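Local coordinates for protein tRNA (guanine(6)-N2)-methyltransferase (Thermus thermophilus, PDB 3TMA) that catalyses the S-adenosyl-L-methionine-dependent methylation of guanosine at position 6 of tRNA(Phe), giving N2-methylguanosine, at residues Q193-L198 / R312-T317; D209-S214 / W297-G302; L259-D262 / R268-P271; D262-P267 / L292-W297. All blocks are in the same frame, centred on the assembly; numbering follows the deposited sequence. Where two conformers were deposited one is given.

Following the chain through the Rossmann-fold methyltransferase domain, helix 189-198 comes first, and contact 1 closes the longest loop when this helix meets strand 312-317. The other three contacts all lie within that loop. Contact 2 joins segment 209-214, the loop that follows strand 207-209, to helix 290-305, and itself encloses contacts 3 and 4. Contact 3 starts on the end of strand 257-260 and contact 4 in the loop just after it; they share D262. Contact 3 is a short return with five residues between its segments, whereas contact 4 runs on to helix 290-305. Contacts 2 and 4 touch through F211 and A263, and the hydroxyls of T317 and Y296 probably hydrogen-bond between contacts 1 and 4.

Contact 1 of 4, residues Q193-L198 / R312-T317; sequences QALLRL and RVALLT
L195 faces A314 where helix 189-198 packs on the central sheet of the Rossmann-fold methyltransferase domain. The helix side chain reaches across to the strand: L195 CG sits anti to its carbonyl carbon (chi1 -65°), and of the two methyl groups CD2 lies 4.0 Å from A314 CB. The alanine methyl points back at the helix and also comes close to the backbone, with A314 CB 3.5 Å from L195 O. With so small a residue on the strand, the two backbones approach to 5.6 Å between the CA atoms of L195 and A314. The side chains meet through apolar carbons, with L195 O as an added backbone contact; no direct hydrogen bond joins the segments. L315, the next strand residue, turns its side chain away from the helix, as the alternation of a beta strand requires. V348 of the neighbouring strand 347-353 touches L195, L198 and L316, so it extends the same apolar patch. L195 also lies about 5 Å, side chain to side chain, from N279, which probably binds S-adenosyl-L-methionine, so the contact lies near the probable cofactor site. On the far side of the helix, R197 NE donates to Q193 OE1 at 2.8 Å, in the carbonyl plane and on a lone pair. At the helix end a water donates to L198 O at 2.9 Å; its link to R312 NH1 is weak and doubtful.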
loop_
_atom_site.group_PDB
_atom_site.type_symbol
_atom_site.label_atom_id
_atom_site.label_comp_id
_atom_site.label_asym_id
_atom_site.label_seq_id
_atom_site.Cartn_x
_atom_site.Cartn_y
_atom_site.Cartn_z
ATOM N N GLN A 193 -2.730 0.945 6.727
ATOM C CA GLN A 193 -3.045 -0.485 7.075
ATOM C C GLN A 193 -1.788 -1.225 7.584
ATOM O O GLN A 193 -1.840 -2.016 8.552
ATOM C CB GLN A 193 -3.606 -1.212 5.826
ATOM C CG GLN A 193 -3.853 -2.737 6.006
ATOM C CD GLN A 193 -5.004 -3.025 6.962
ATOM O OE1 GLN A 193 -4.989 -4.040 7.640
ATOM N NE2 GLN A 193 -5.982 -2.116 7.042
ATOM N N ALA A 194 -0.635 -0.937 6.955
ATOM C CA ALA A 194 0.634 -1.522 7.421
ATOM C C ALA A 194 1.004 -1.066 8.843
ATOM O O ALA A 194 1.459 -1.890 9.660
ATOM C CB ALA A 194 1.778 -1.165 6.443
ATOM N N LEU A 195 0.817 0.226 9.164
ATOM C CA LEU A 195 1.084 0.664 10.559
ATOM C C LEU A 195 0.195 -0.090 11.556
ATOM O O LEU A 195 0.641 -0.489 12.658
ATOM C CB LEU A 195 0.847 2.182 10.741
ATOM C CG LEU A 195 1.803 3.087 9.960
ATOM C CD1 LEU A 195 1.419 4.578 10.151
ATOM C CD2 LEU A 195 3.256 2.819 10.430
ATOM N N LEU A 196 -1.081 -0.207 11.202
ATOM C CA LEU A 196 -2.058 -0.962 11.980
ATOM C C LEU A 196 -1.572 -2.392 12.296
ATOM O O LEU A 196 -1.586 -2.842 13.437
ATOM C CB LEU A 196 -3.330 -1.028 11.154
ATOM C CG LEU A 196 -4.693 -1.220 11.766
ATOM C CD1 LEU A 196 -4.956 -0.216 12.886
ATOM C CD2 LEU A 196 -5.690 -1.057 10.633
ATOM N N ARG A 197 -1.165 -3.114 11.245
ATOM C CA ARG A 197 -0.665 -4.477 11.374
ATOM C C ARG A 197 0.682 -4.572 12.099
ATOM O O ARG A 197 0.897 -5.488 12.922
ATOM C CB ARG A 197 -0.546 -5.115 9.969
ATOM C CG ARG A 197 -1.929 -5.371 9.353
ATOM C CD ARG A 197 -1.884 -5.821 7.881
ATOM N NE ARG A 197 -3.222 -6.249 7.433
ATOM C CZ ARG A 197 -3.581 -7.514 7.190
ATOM N NH1 ARG A 197 -2.699 -8.511 7.283
ATOM N NH2 ARG A 197 -4.831 -7.786 6.856
ATOM N N LEU A 198 1.608 -3.653 11.792
ATOM C CA LEU A 198 2.904 -3.682 12.487
ATOM C C LEU A 198 2.756 -3.395 13.987
ATOM O O LEU A 198 3.539 -3.869 14.779
ATOM C CB LEU A 198 3.887 -2.698 11.867
ATOM C CG LEU A 198 4.315 -3.087 10.460
ATOM C CD1 LEU A 198 4.952 -1.867 9.759
ATOM C CD2 LEU A 198 5.308 -4.276 10.567
ATOM N N ARG A 312 1.614 -0.009 22.395
ATOM C CA ARG A 312 2.582 0.030 21.289
ATOM C C ARG A 312 2.364 1.258 20.416
ATOM O O ARG A 312 1.257 1.787 20.375
ATOM C CB ARG A 312 2.509 -1.244 20.432
ATOM C CG ARG A 312 2.953 -2.514 21.165
ATOM C CD ARG A 312 3.094 -3.738 20.252
ATOM N NE ARG A 312 3.799 -4.794 20.975
ATOM C CZ ARG A 312 4.885 -5.442 20.542
ATOM N NH1 ARG A 312 5.346 -5.254 19.307
ATOM N NH2 ARG A 312 5.479 -6.340 21.331
ATOM N N VAL A 313 3.459 1.780 19.831
ATOM C CA VAL A 313 3.398 2.864 18.851
ATOM C C VAL A 313 3.977 2.334 17.541
ATOM O O VAL A 313 5.003 1.665 17.548
ATOM C CB VAL A 313 4.255 4.109 19.293
ATOM C CG1 VAL A 313 3.993 5.292 18.374
ATOM C CG2 VAL A 313 3.942 4.512 20.726
ATOM N N ALA A 314 3.306 2.566 16.420
ATOM C CA ALA A 314 3.955 2.368 15.114
ATOM C C ALA A 314 4.142 3.757 14.507
ATOM O O ALA A 314 3.182 4.526 14.390
ATOM C CB ALA A 314 3.073 1.475 14.182
ATOM N N LEU A 315 5.352 4.073 14.160
ATOM C CA LEU A 315 5.573 5.371 13.638
ATOM C C LEU A 315 6.407 5.437 12.394
ATOM O O LEU A 315 7.287 4.667 12.198
ATOM C CB LEU A 315 6.018 6.371 14.713
ATOM C CG LEU A 315 7.464 6.637 15.094
ATOM C CD1 LEU A 315 8.243 7.183 13.864
ATOM C CD2 LEU A 315 7.398 7.682 16.198
ATOM N N LEU A 316 6.078 6.390 11.558
ATOM C CA LEU A 316 6.795 6.533 10.275
ATOM C C LEU A 316 7.672 7.793 10.314
ATOM O O LEU A 316 7.175 8.874 10.708
ATOM C CB LEU A 316 5.712 6.653 9.193
ATOM C CG LEU A 316 5.909 6.574 7.691
ATOM C CD1 LEU A 316 6.616 5.310 7.200
ATOM C CD2 LEU A 316 4.488 6.625 7.158
ATOM N N THR A 317 8.945 7.705 9.924
ATOM C CA THR A 317 9.800 8.897 9.943
ATOM C C THR A 317 10.908 8.844 8.878
ATOM O O THR A 317 11.555 7.810 8.707
ATOM C CB THR A 317 10.479 9.124 11.378
ATOM O OG1 THR A 317 11.412 10.212 11.311
ATOM C CG2 THR A 317 11.257 7.880 11.808
HETATM O O HOH W 1 3.793 -5.212 17.340
#

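Contact 2 of 4, residues D209-S214 / W297-G302; sequences DPFTGS and WDFLRG
The backbones of segments 209-214 and 297-302, the latter part of helix 290-305, stay well apart, 8.8 Å between the CA atoms of P210 and F299 at their nearest, so side chains have to span the gap. F299 does most of this from the helix: its CG is anti to the backbone N (chi1 160°), which sends the ring out toward the loop. F211 meets it in an edge-to-face stack, its CE2 and CZ edge directed at one face of the F299 ring. The centroids are 5.1 Å apart and the planes stand at 61°; the closest atoms are F211 CE2 and F299 CD1, at 3.9 Å. P210 reaches the CE1-CZ end of the same ring obliquely, with P210 CG 3.5 Å from F299 CE1. This is the loop after the first strand of the Rossmann-fold methyltransferase core, and its S214 probably binds S-adenosyl-L-methionine. On the helix, the R301 guanidinium lies over the W297 ring in a cation-pi pair, while R301 NH1 donates to W297 O at 3.0 Å. P210 and F299 both rest on A278 of strand 275-278; F211 packs against A263 and P281, and F299 against L266, so the aromatic pair fills the join between central strand, helix and neighbouring loops.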
loop_
_atom_site.group_PDB
_atom_site.type_symbol
_atom_site.label_atom_id
_atom_site.label_comp_id
_atom_site.label_asym_id
_atom_site.label_seq_id
_atom_site.Cartn_x
_atom_site.Cartn_y
_atom_site.Cartn_z
ATOM N N ASP A 209 -4.738 8.272 16.498
ATOM C CA ASP A 209 -3.999 8.855 15.330
ATOM C C ASP A 209 -3.615 10.330 15.658
ATOM O O ASP A 209 -4.438 11.241 15.527
ATOM C CB ASP A 209 -4.936 8.768 14.127
ATOM C CG ASP A 209 -4.395 9.480 12.884
ATOM O OD1 ASP A 209 -3.212 9.946 12.903
ATOM O OD2 ASP A 209 -5.183 9.567 11.885
ATOM N N PRO A 210 -2.383 10.570 16.150
ATOM C CA PRO A 210 -2.114 11.887 16.742
ATOM C C PRO A 210 -1.764 12.995 15.741
ATOM O O PRO A 210 -1.752 14.178 16.125
ATOM C CB PRO A 210 -0.949 11.603 17.704
ATOM C CG PRO A 210 -0.148 10.472 17.007
ATOM C CD PRO A 210 -1.244 9.636 16.306
ATOM N N PHE A 211 -1.488 12.635 14.472
ATOM C CA PHE A 211 -1.278 13.653 13.419
ATOM C C PHE A 211 -2.227 13.327 12.283
ATOM O O PHE A 211 -1.813 12.790 11.247
ATOM C CB PHE A 211 0.175 13.624 12.873
ATOM C CG PHE A 211 1.231 13.815 13.934
ATOM C CD1 PHE A 211 1.626 15.088 14.300
ATOM C CD2 PHE A 211 1.840 12.715 14.555
ATOM C CE1 PHE A 211 2.613 15.297 15.306
ATOM C CE2 PHE A 211 2.810 12.900 15.589
ATOM C CZ PHE A 211 3.210 14.208 15.927
ATOM N N THR A 212 -3.507 13.614 12.439
ATOM C CA THR A 212 -4.448 12.858 11.601
ATOM C C THR A 212 -4.558 13.468 10.200
ATOM O O THR A 212 -4.867 12.752 9.243
ATOM C CB THR A 212 -5.830 12.644 12.283
ATOM O OG1 THR A 212 -6.554 11.624 11.569
ATOM C CG2 THR A 212 -6.669 13.929 12.242
ATOM N N GLY A 213 -4.284 14.781 10.074
ATOM C CA GLY A 213 -4.500 15.486 8.799
ATOM C C GLY A 213 -5.950 15.335 8.328
ATOM O O GLY A 213 -6.901 15.559 9.097
ATOM N N SER A 214 -6.141 14.936 7.069
ATOM C CA SER A 214 -7.493 14.733 6.558
ATOM C C SER A 214 -8.073 13.335 6.856
ATOM O O SER A 214 -9.155 12.996 6.388
ATOM C CB SER A 214 -7.540 15.047 5.056
ATOM O OG SER A 214 -6.458 14.391 4.427
ATOM N N TRP A 297 10.403 15.059 20.729
ATOM C CA TRP A 297 10.633 14.940 22.172
ATOM C C TRP A 297 9.314 14.963 22.985
ATOM O O TRP A 297 9.025 14.055 23.799
ATOM C CB TRP A 297 11.506 16.129 22.603
ATOM C CG TRP A 297 11.765 16.128 24.047
ATOM C CD1 TRP A 297 10.974 16.656 25.046
ATOM C CD2 TRP A 297 12.868 15.525 24.687
ATOM N NE1 TRP A 297 11.527 16.399 26.262
ATOM C CE2 TRP A 297 12.708 15.729 26.069
ATOM C CE3 TRP A 297 14.005 14.860 24.222
ATOM C CZ2 TRP A 297 13.638 15.287 26.989
ATOM C CZ3 TRP A 297 14.932 14.430 25.138
ATOM C CH2 TRP A 297 14.737 14.630 26.503
ATOM N N ASP A 298 8.513 16.004 22.751
ATOM C CA ASP A 298 7.235 16.169 23.436
ATOM C C ASP A 298 6.197 15.118 23.010
ATOM O O ASP A 298 5.433 14.619 23.841
ATOM C CB ASP A 298 6.649 17.551 23.142
ATOM C CG ASP A 298 7.460 18.699 23.757
ATOM O OD1 ASP A 298 8.347 18.466 24.622
ATOM O OD2 ASP A 298 7.183 19.859 23.356
ATOM N N PHE A 299 6.135 14.824 21.715
ATOM C CA PHE A 299 5.193 13.838 21.257
ATOM C C PHE A 299 5.501 12.464 21.863
ATOM O O PHE A 299 4.595 11.765 22.301
ATOM C CB PHE A 299 5.158 13.733 19.719
ATOM C CG PHE A 299 4.573 12.422 19.229
ATOM C CD1 PHE A 299 3.224 12.164 19.378
ATOM C CD2 PHE A 299 5.382 11.468 18.638
ATOM C CE1 PHE A 299 2.675 10.960 18.978
ATOM C CE2 PHE A 299 4.864 10.254 18.224
ATOM C CZ PHE A 299 3.511 9.977 18.429
ATOM N N LEU A 300 6.762 12.038 21.849
ATOM C CA LEU A 300 7.035 10.665 22.320
ATOM C C LEU A 300 6.768 10.544 23.815
ATOM O O LEU A 300 6.406 9.484 24.297
ATOM C CB LEU A 300 8.464 10.234 22.023
ATOM C CG LEU A 300 8.717 10.037 20.526
ATOM C CD1 LEU A 300 10.225 10.039 20.238
ATOM C CD2 LEU A 300 8.003 8.760 20.005
ATOM N N ARG A 301 7.030 11.608 24.564
ATOM C CA ARG A 301 6.739 11.561 25.992
ATOM C C ARG A 301 5.244 11.534 26.299
ATOM O O ARG A 301 4.804 10.825 27.212
ATOM C CB ARG A 301 7.509 12.646 26.770
ATOM C CG ARG A 301 8.974 12.192 26.997
ATOM C CD ARG A 301 9.954 13.363 27.135
ATOM N NE ARG A 301 11.306 12.809 27.131
ATOM C CZ ARG A 301 11.929 12.377 26.033
ATOM N NH1 ARG A 301 11.328 12.457 24.827
ATOM N NH2 ARG A 301 13.119 11.817 26.153
ATOM N N GLY A 302 4.469 12.302 25.543
ATOM C CA GLY A 302 3.011 12.235 25.656
ATOM C C GLY A 302 2.519 10.838 25.283
ATOM O O GLY A 302 1.580 10.298 25.916
#

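Contact 3 of 4, residues L259-D262 / R268-P271; sequences LRAD and RFFP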
loop_
_atom_site.group_PDB
_atom_site.type_symbol
_atom_site.label_atom_id
_atom_site.label_comp_id
_atom_site.label_asym_id
_atom_site.label_seq_id
_atom_site.Cartn_x
_atom_site.Cartn_y
_atom_site.Cartn_z
ATOM N N LEU A 259 -10.598 15.545 17.024
ATOM C CA LEU A 259 -10.472 16.629 17.989
ATOM C C LEU A 259 -9.343 17.559 17.568
ATOM O O LEU A 259 -8.310 17.107 17.063
ATOM C CB LEU A 259 -10.153 15.996 19.344
ATOM C CG LEU A 259 -10.703 16.442 20.686
ATOM C CD1 LEU A 259 -12.265 16.609 20.725
ATOM C CD2 LEU A 259 -10.192 15.457 21.755
ATOM N N ARG A 260 -9.537 18.867 17.739
ATOM C CA ARG A 260 -8.447 19.802 17.545
ATOM C C ARG A 260 -7.481 19.612 18.714
ATOM O O ARG A 260 -7.878 19.720 19.865
ATOM C CB ARG A 260 -8.964 21.246 17.486
ATOM C CG ARG A 260 -7.828 22.271 17.304
ATOM C CD ARG A 260 -8.262 23.710 17.705
ATOM N NE ARG A 260 -7.139 24.507 18.228
ATOM C CZ ARG A 260 -6.260 25.173 17.472
ATOM N NH1 ARG A 260 -5.280 25.860 18.043
ATOM N NH2 ARG A 260 -6.353 25.150 16.147
ATOM N N ALA A 261 -6.224 19.291 18.420
ATOM C CA ALA A 261 -5.319 18.774 19.448
ATOM C C ALA A 261 -3.866 19.006 19.039
ATOM O O ALA A 261 -3.478 18.740 17.889
ATOM C CB ALA A 261 -5.558 17.309 19.653
ATOM N N ASP A 262 -3.051 19.402 20.009
ATOM C CA ASP A 262 -1.632 19.622 19.773
ATOM C C ASP A 262 -0.916 18.336 20.164
ATOM O O ASP A 262 -0.988 17.923 21.317
ATOM C CB ASP A 262 -1.148 20.787 20.652
ATOM C CG ASP A 262 0.246 21.282 20.261
ATOM O OD1 ASP A 262 1.078 20.484 19.770
ATOM O OD2 ASP A 262 0.508 22.488 20.443
ATOM N N ARG A 268 -3.439 16.495 27.268
ATOM C CA ARG A 268 -4.434 17.564 27.461
ATOM C C ARG A 268 -5.747 17.194 26.734
ATOM O O ARG A 268 -6.802 17.793 26.977
ATOM C CB ARG A 268 -3.918 18.907 26.912
ATOM C CG ARG A 268 -2.790 19.583 27.717
ATOM C CD ARG A 268 -2.387 20.956 27.147
ATOM N NE ARG A 268 -1.110 21.433 27.674
ATOM C CZ ARG A 268 -0.535 22.594 27.353
ATOM N NH1 ARG A 268 -1.119 23.438 26.509
ATOM N NH2 ARG A 268 0.614 22.937 27.912
ATOM N N PHE A 269 -5.679 16.223 25.831
ATOM C CA PHE A 269 -6.760 15.979 24.851
ATOM C C PHE A 269 -7.288 14.545 24.784
ATOM O O PHE A 269 -8.456 14.328 24.436
ATOM C CB PHE A 269 -6.273 16.370 23.447
ATOM C CG PHE A 269 -5.864 17.808 23.341
ATOM C CD1 PHE A 269 -6.834 18.813 23.264
ATOM C CD2 PHE A 269 -4.525 18.170 23.396
ATOM C CE1 PHE A 269 -6.463 20.167 23.200
ATOM C CE2 PHE A 269 -4.143 19.531 23.334
ATOM C CZ PHE A 269 -5.107 20.517 23.237
ATOM N N PHE A 270 -6.413 13.564 25.023
ATOM C CA PHE A 270 -6.787 12.155 24.835
ATOM C C PHE A 270 -6.563 11.330 26.083
ATOM O O PHE A 270 -5.578 11.547 26.782
ATOM C CB PHE A 270 -5.970 11.537 23.652
ATOM C CG PHE A 270 -6.218 12.245 22.329
ATOM C CD1 PHE A 270 -7.494 12.194 21.738
ATOM C CD2 PHE A 270 -5.236 13.048 21.754
ATOM C CE1 PHE A 270 -7.777 12.875 20.552
ATOM C CE2 PHE A 270 -5.478 13.711 20.520
ATOM C CZ PHE A 270 -6.774 13.627 19.927
ATOM N N PRO A 271 -7.360 10.273 26.262
ATOM C CA PRO A 271 -7.190 9.350 27.378
ATOM C C PRO A 271 -6.179 8.254 27.032
ATOM O O PRO A 271 -5.630 8.224 25.899
ATOM C CB PRO A 271 -8.594 8.755 27.539
ATOM C CG PRO A 271 -9.099 8.672 26.143
ATOM C CD PRO A 271 -8.539 9.917 25.431
#
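The chain leaves strand 257-260, turns back within a few residues and brings F269 beside A261, their CA atoms 6.3 Å apart, with no hydrogen bond between the two segments. F269 lays one ring face on the A261 backbone: A261 CA stands 3.9 Å from the ring centroid and only 3° off its normal, a CH-pi contact almost straight over the ring centre. The A261 methyl lies toward the CB side of the same face, with A261 CB 3.7 Å from F269 CG. Because F269 CG is anti to its carbonyl carbon (chi1 -59°), the ring extends over the strand end, and F269 CE2 comes 3.5 Å from D262 N. Strand 257-260 is an outermost strand of the methyltransferase sheet, and the loop beyond it carries D262, which probably binds S-adenosyl-L-methionine, in line with the cofactor site of Rossmann-fold methyltransferases at the carboxyl ends of the parallel strands. F270 meets the A261 methyl from roughly a right angle to F269, F270 CE2 being 3.7 Å from A261 CB. Its CE1 meets L259 CD2 at 3.7 Å, the leucine and the ring lying alongside but pointing opposite ways. The same methyl, L259 CD2, also lies 3.4 Å from F269 O, while F270 packs on Y232 of the adjacent strand 231-235.

Contact 4 of 4, residues D262-P267 / L292-W297; sequences DARHLP and LFHLYW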
loop_
_atom_site.group_PDB
_atom_site.type_symbol
_atom_site.label_atom_id
_atom_site.label_comp_id
_atom_site.label_asym_id
_atom_site.label_seq_id
_atom_site.Cartn_x
_atom_site.Cartn_y
_atom_site.Cartn_z
ATOM N N ASP A 262 -3.051 19.402 20.009
ATOM C CA ASP A 262 -1.632 19.622 19.773
ATOM C C ASP A 262 -0.916 18.336 20.164
ATOM O O ASP A 262 -0.988 17.923 21.317
ATOM C CB ASP A 262 -1.148 20.787 20.652
ATOM C CG ASP A 262 0.246 21.282 20.261
ATOM O OD1 ASP A 262 1.078 20.484 19.770
ATOM O OD2 ASP A 262 0.508 22.488 20.443
ATOM N N ALA A 263 -0.231 17.701 19.213
ATOM C CA ALA A 263 0.493 16.456 19.481
ATOM C C ALA A 263 1.679 16.598 20.442
ATOM O O ALA A 263 2.195 15.586 20.933
ATOM C CB ALA A 263 0.970 15.816 18.164
ATOM N N ARG A 264 2.092 17.829 20.737
ATOM C CA ARG A 264 3.129 18.055 21.755
ATOM C C ARG A 264 2.566 17.936 23.178
ATOM O O ARG A 264 3.339 17.827 24.139
ATOM C CB ARG A 264 3.763 19.450 21.615
ATOM C CG ARG A 264 4.516 19.723 20.319
ATOM C CD ARG A 264 4.919 21.201 20.267
ATOM N NE ARG A 264 6.255 21.454 19.710
ATOM C CZ ARG A 264 6.493 21.813 18.439
ATOM N NH1 ARG A 264 5.489 21.902 17.570
ATOM N NH2 ARG A 264 7.741 22.065 18.022
ATOM N N HIS A 265 1.235 17.981 23.315
ATOM C CA HIS A 265 0.576 17.904 24.619
ATOM C C HIS A 265 -0.612 16.937 24.612
ATOM O O HIS A 265 -1.713 17.280 25.090
ATOM C CB HIS A 265 0.076 19.290 25.026
ATOM C CG HIS A 265 1.163 20.312 25.121
ATOM N ND1 HIS A 265 2.109 20.298 26.126
ATOM C CD2 HIS A 265 1.475 21.360 24.317
ATOM C CE1 HIS A 265 2.959 21.293 25.931
ATOM N NE2 HIS A 265 2.599 21.949 24.839
ATOM N N LEU A 266 -0.392 15.740 24.074
ATOM C CA LEU A 266 -1.459 14.729 23.917
ATOM C C LEU A 266 -2.324 14.451 25.142
ATOM O O LEU A 266 -3.553 14.299 25.021
ATOM C CB LEU A 266 -0.892 13.409 23.385
ATOM C CG LEU A 266 -0.378 13.453 21.944
ATOM C CD1 LEU A 266 0.302 12.147 21.636
ATOM C CD2 LEU A 266 -1.527 13.765 20.989
ATOM N N PRO A 267 -1.704 14.402 26.346
ATOM C CA PRO A 267 -2.573 14.166 27.507
ATOM C C PRO A 267 -3.560 15.304 27.863
ATOM O O PRO A 267 -4.489 15.048 28.613
ATOM C CB PRO A 267 -1.589 13.883 28.645
ATOM C CG PRO A 267 -0.245 13.564 27.938
ATOM C CD PRO A 267 -0.278 14.434 26.720
ATOM N N LEU A 292 11.878 20.426 14.956
ATOM C CA LEU A 292 11.471 19.055 14.752
ATOM C C LEU A 292 11.869 18.141 15.914
ATOM O O LEU A 292 11.068 17.331 16.361
ATOM C CB LEU A 292 12.004 18.513 13.434
ATOM C CG LEU A 292 11.336 17.237 12.947
ATOM C CD1 LEU A 292 9.805 17.415 12.763
ATOM C CD2 LEU A 292 11.999 16.837 11.650
ATOM N N PHE A 293 13.080 18.296 16.425
ATOM C CA PHE A 293 13.528 17.488 17.550
ATOM C C PHE A 293 12.638 17.707 18.765
ATOM O O PHE A 293 12.347 16.759 19.504
ATOM C CB PHE A 293 14.991 17.797 17.921
ATOM C CG PHE A 293 15.466 17.055 19.159
ATOM C CD1 PHE A 293 15.714 15.679 19.111
ATOM C CD2 PHE A 293 15.639 17.713 20.361
ATOM C CE1 PHE A 293 16.151 14.986 20.234
ATOM C CE2 PHE A 293 16.086 17.028 21.495
ATOM C CZ PHE A 293 16.321 15.661 21.435
ATOM N N HIS A 294 12.237 18.965 18.965
ATOM C CA HIS A 294 11.375 19.320 20.088
ATOM C C HIS A 294 9.965 18.774 19.917
ATOM O O HIS A 294 9.318 18.419 20.904
ATOM C CB HIS A 294 11.334 20.836 20.334
ATOM C CG HIS A 294 10.511 21.231 21.528
ATOM N ND1 HIS A 294 10.997 21.184 22.818
ATOM C CD2 HIS A 294 9.226 21.652 21.626
ATOM C CE1 HIS A 294 10.061 21.596 23.655
ATOM N NE2 HIS A 294 8.971 21.872 22.958
ATOM N N LEU A 295 9.479 18.690 18.689
ATOM C CA LEU A 295 8.167 18.052 18.475
ATOM C C LEU A 295 8.254 16.567 18.777
ATOM O O LEU A 295 7.367 16.024 19.450
ATOM C CB LEU A 295 7.635 18.290 17.058
ATOM C CG LEU A 295 6.452 17.444 16.513
ATOM C CD1 LEU A 295 5.179 17.625 17.311
ATOM C CD2 LEU A 295 6.224 17.869 15.090
ATOM N N TYR A 296 9.321 15.908 18.299
ATOM C CA TYR A 296 9.489 14.470 18.572
ATOM C C TYR A 296 9.591 14.240 20.082
ATOM O O TYR A 296 9.029 13.286 20.619
ATOM C CB TYR A 296 10.776 13.937 17.949
ATOM C CG TYR A 296 10.703 13.600 16.472
ATOM C CD1 TYR A 296 9.515 13.702 15.764
ATOM C CD2 TYR A 296 11.858 13.222 15.778
ATOM C CE1 TYR A 296 9.452 13.336 14.410
ATOM C CE2 TYR A 296 11.815 12.884 14.423
ATOM C CZ TYR A 296 10.598 12.941 13.748
ATOM O OH TYR A 296 10.560 12.627 12.400
ATOM N N TRP A 297 10.403 15.059 20.729
ATOM C CA TRP A 297 10.633 14.940 22.172
ATOM C C TRP A 297 9.314 14.963 22.985
ATOM O O TRP A 297 9.025 14.055 23.799
ATOM C CB TRP A 297 11.506 16.129 22.603
ATOM C CG TRP A 297 11.765 16.128 24.047
ATOM C CD1 TRP A 297 10.974 16.656 25.046
ATOM C CD2 TRP A 297 12.868 15.525 24.687
ATOM N NE1 TRP A 297 11.527 16.399 26.262
ATOM C CE2 TRP A 297 12.708 15.729 26.069
ATOM C CE3 TRP A 297 14.005 14.860 24.222
ATOM C CZ2 TRP A 297 13.638 15.287 26.989
ATOM C CZ3 TRP A 297 14.932 14.430 25.138
ATOM C CH2 TRP A 297 14.737 14.630 26.503
#
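R264 reaches from the loop after strand 257-260 to L295 and H294 on helix 290-305, where the backbones are 6.0 Å apart between the CA atoms of R264 and L295. Its CB lies over the rim of the neighbouring H265 ring, 4.0 Å above that plane. CG, set anti to the carbonyl carbon, meets the leucine branch: R264 CG is 3.7 Å from L295 CD1. The chain bends at the CG-CD bond (chi3 141°), and this turn brings the guanidinium along the helix surface. NE comes to the imidazole edge, with R264 NE 3.5 Å from H294 CD2; the two planes are 32° apart, so the groups meet nearly edge to edge in the conformer given, though H294 has a second and this approach is less certain. At the tip, CZ has L295 CB over one face of the guanidinium, the R264 CZ to L295 CB distance being 4.0 Å. NH2 lies near that same L295 CB and the backbone N of L295. No hydrogen bond crosses here, and between these two segments the arginine makes packing contacts, chiefly CG against L295 CD1 and the guanidinium over L295 CB. At its root, R264 N donates to D262 OD1 at 3.0 Å, closing an Asx turn; the donor comes from above the carboxylate plane. D262 and A263 probably bind S-adenosyl-L-methionine, so the turn belongs to the probable cofactor-binding loop. R264 also touches D298, one turn further along helix 290-305, and L295 packs on P281. F293 and Y296 turn to helix 320-326, so helix 290-305 lies between that helix and the cofactor loop.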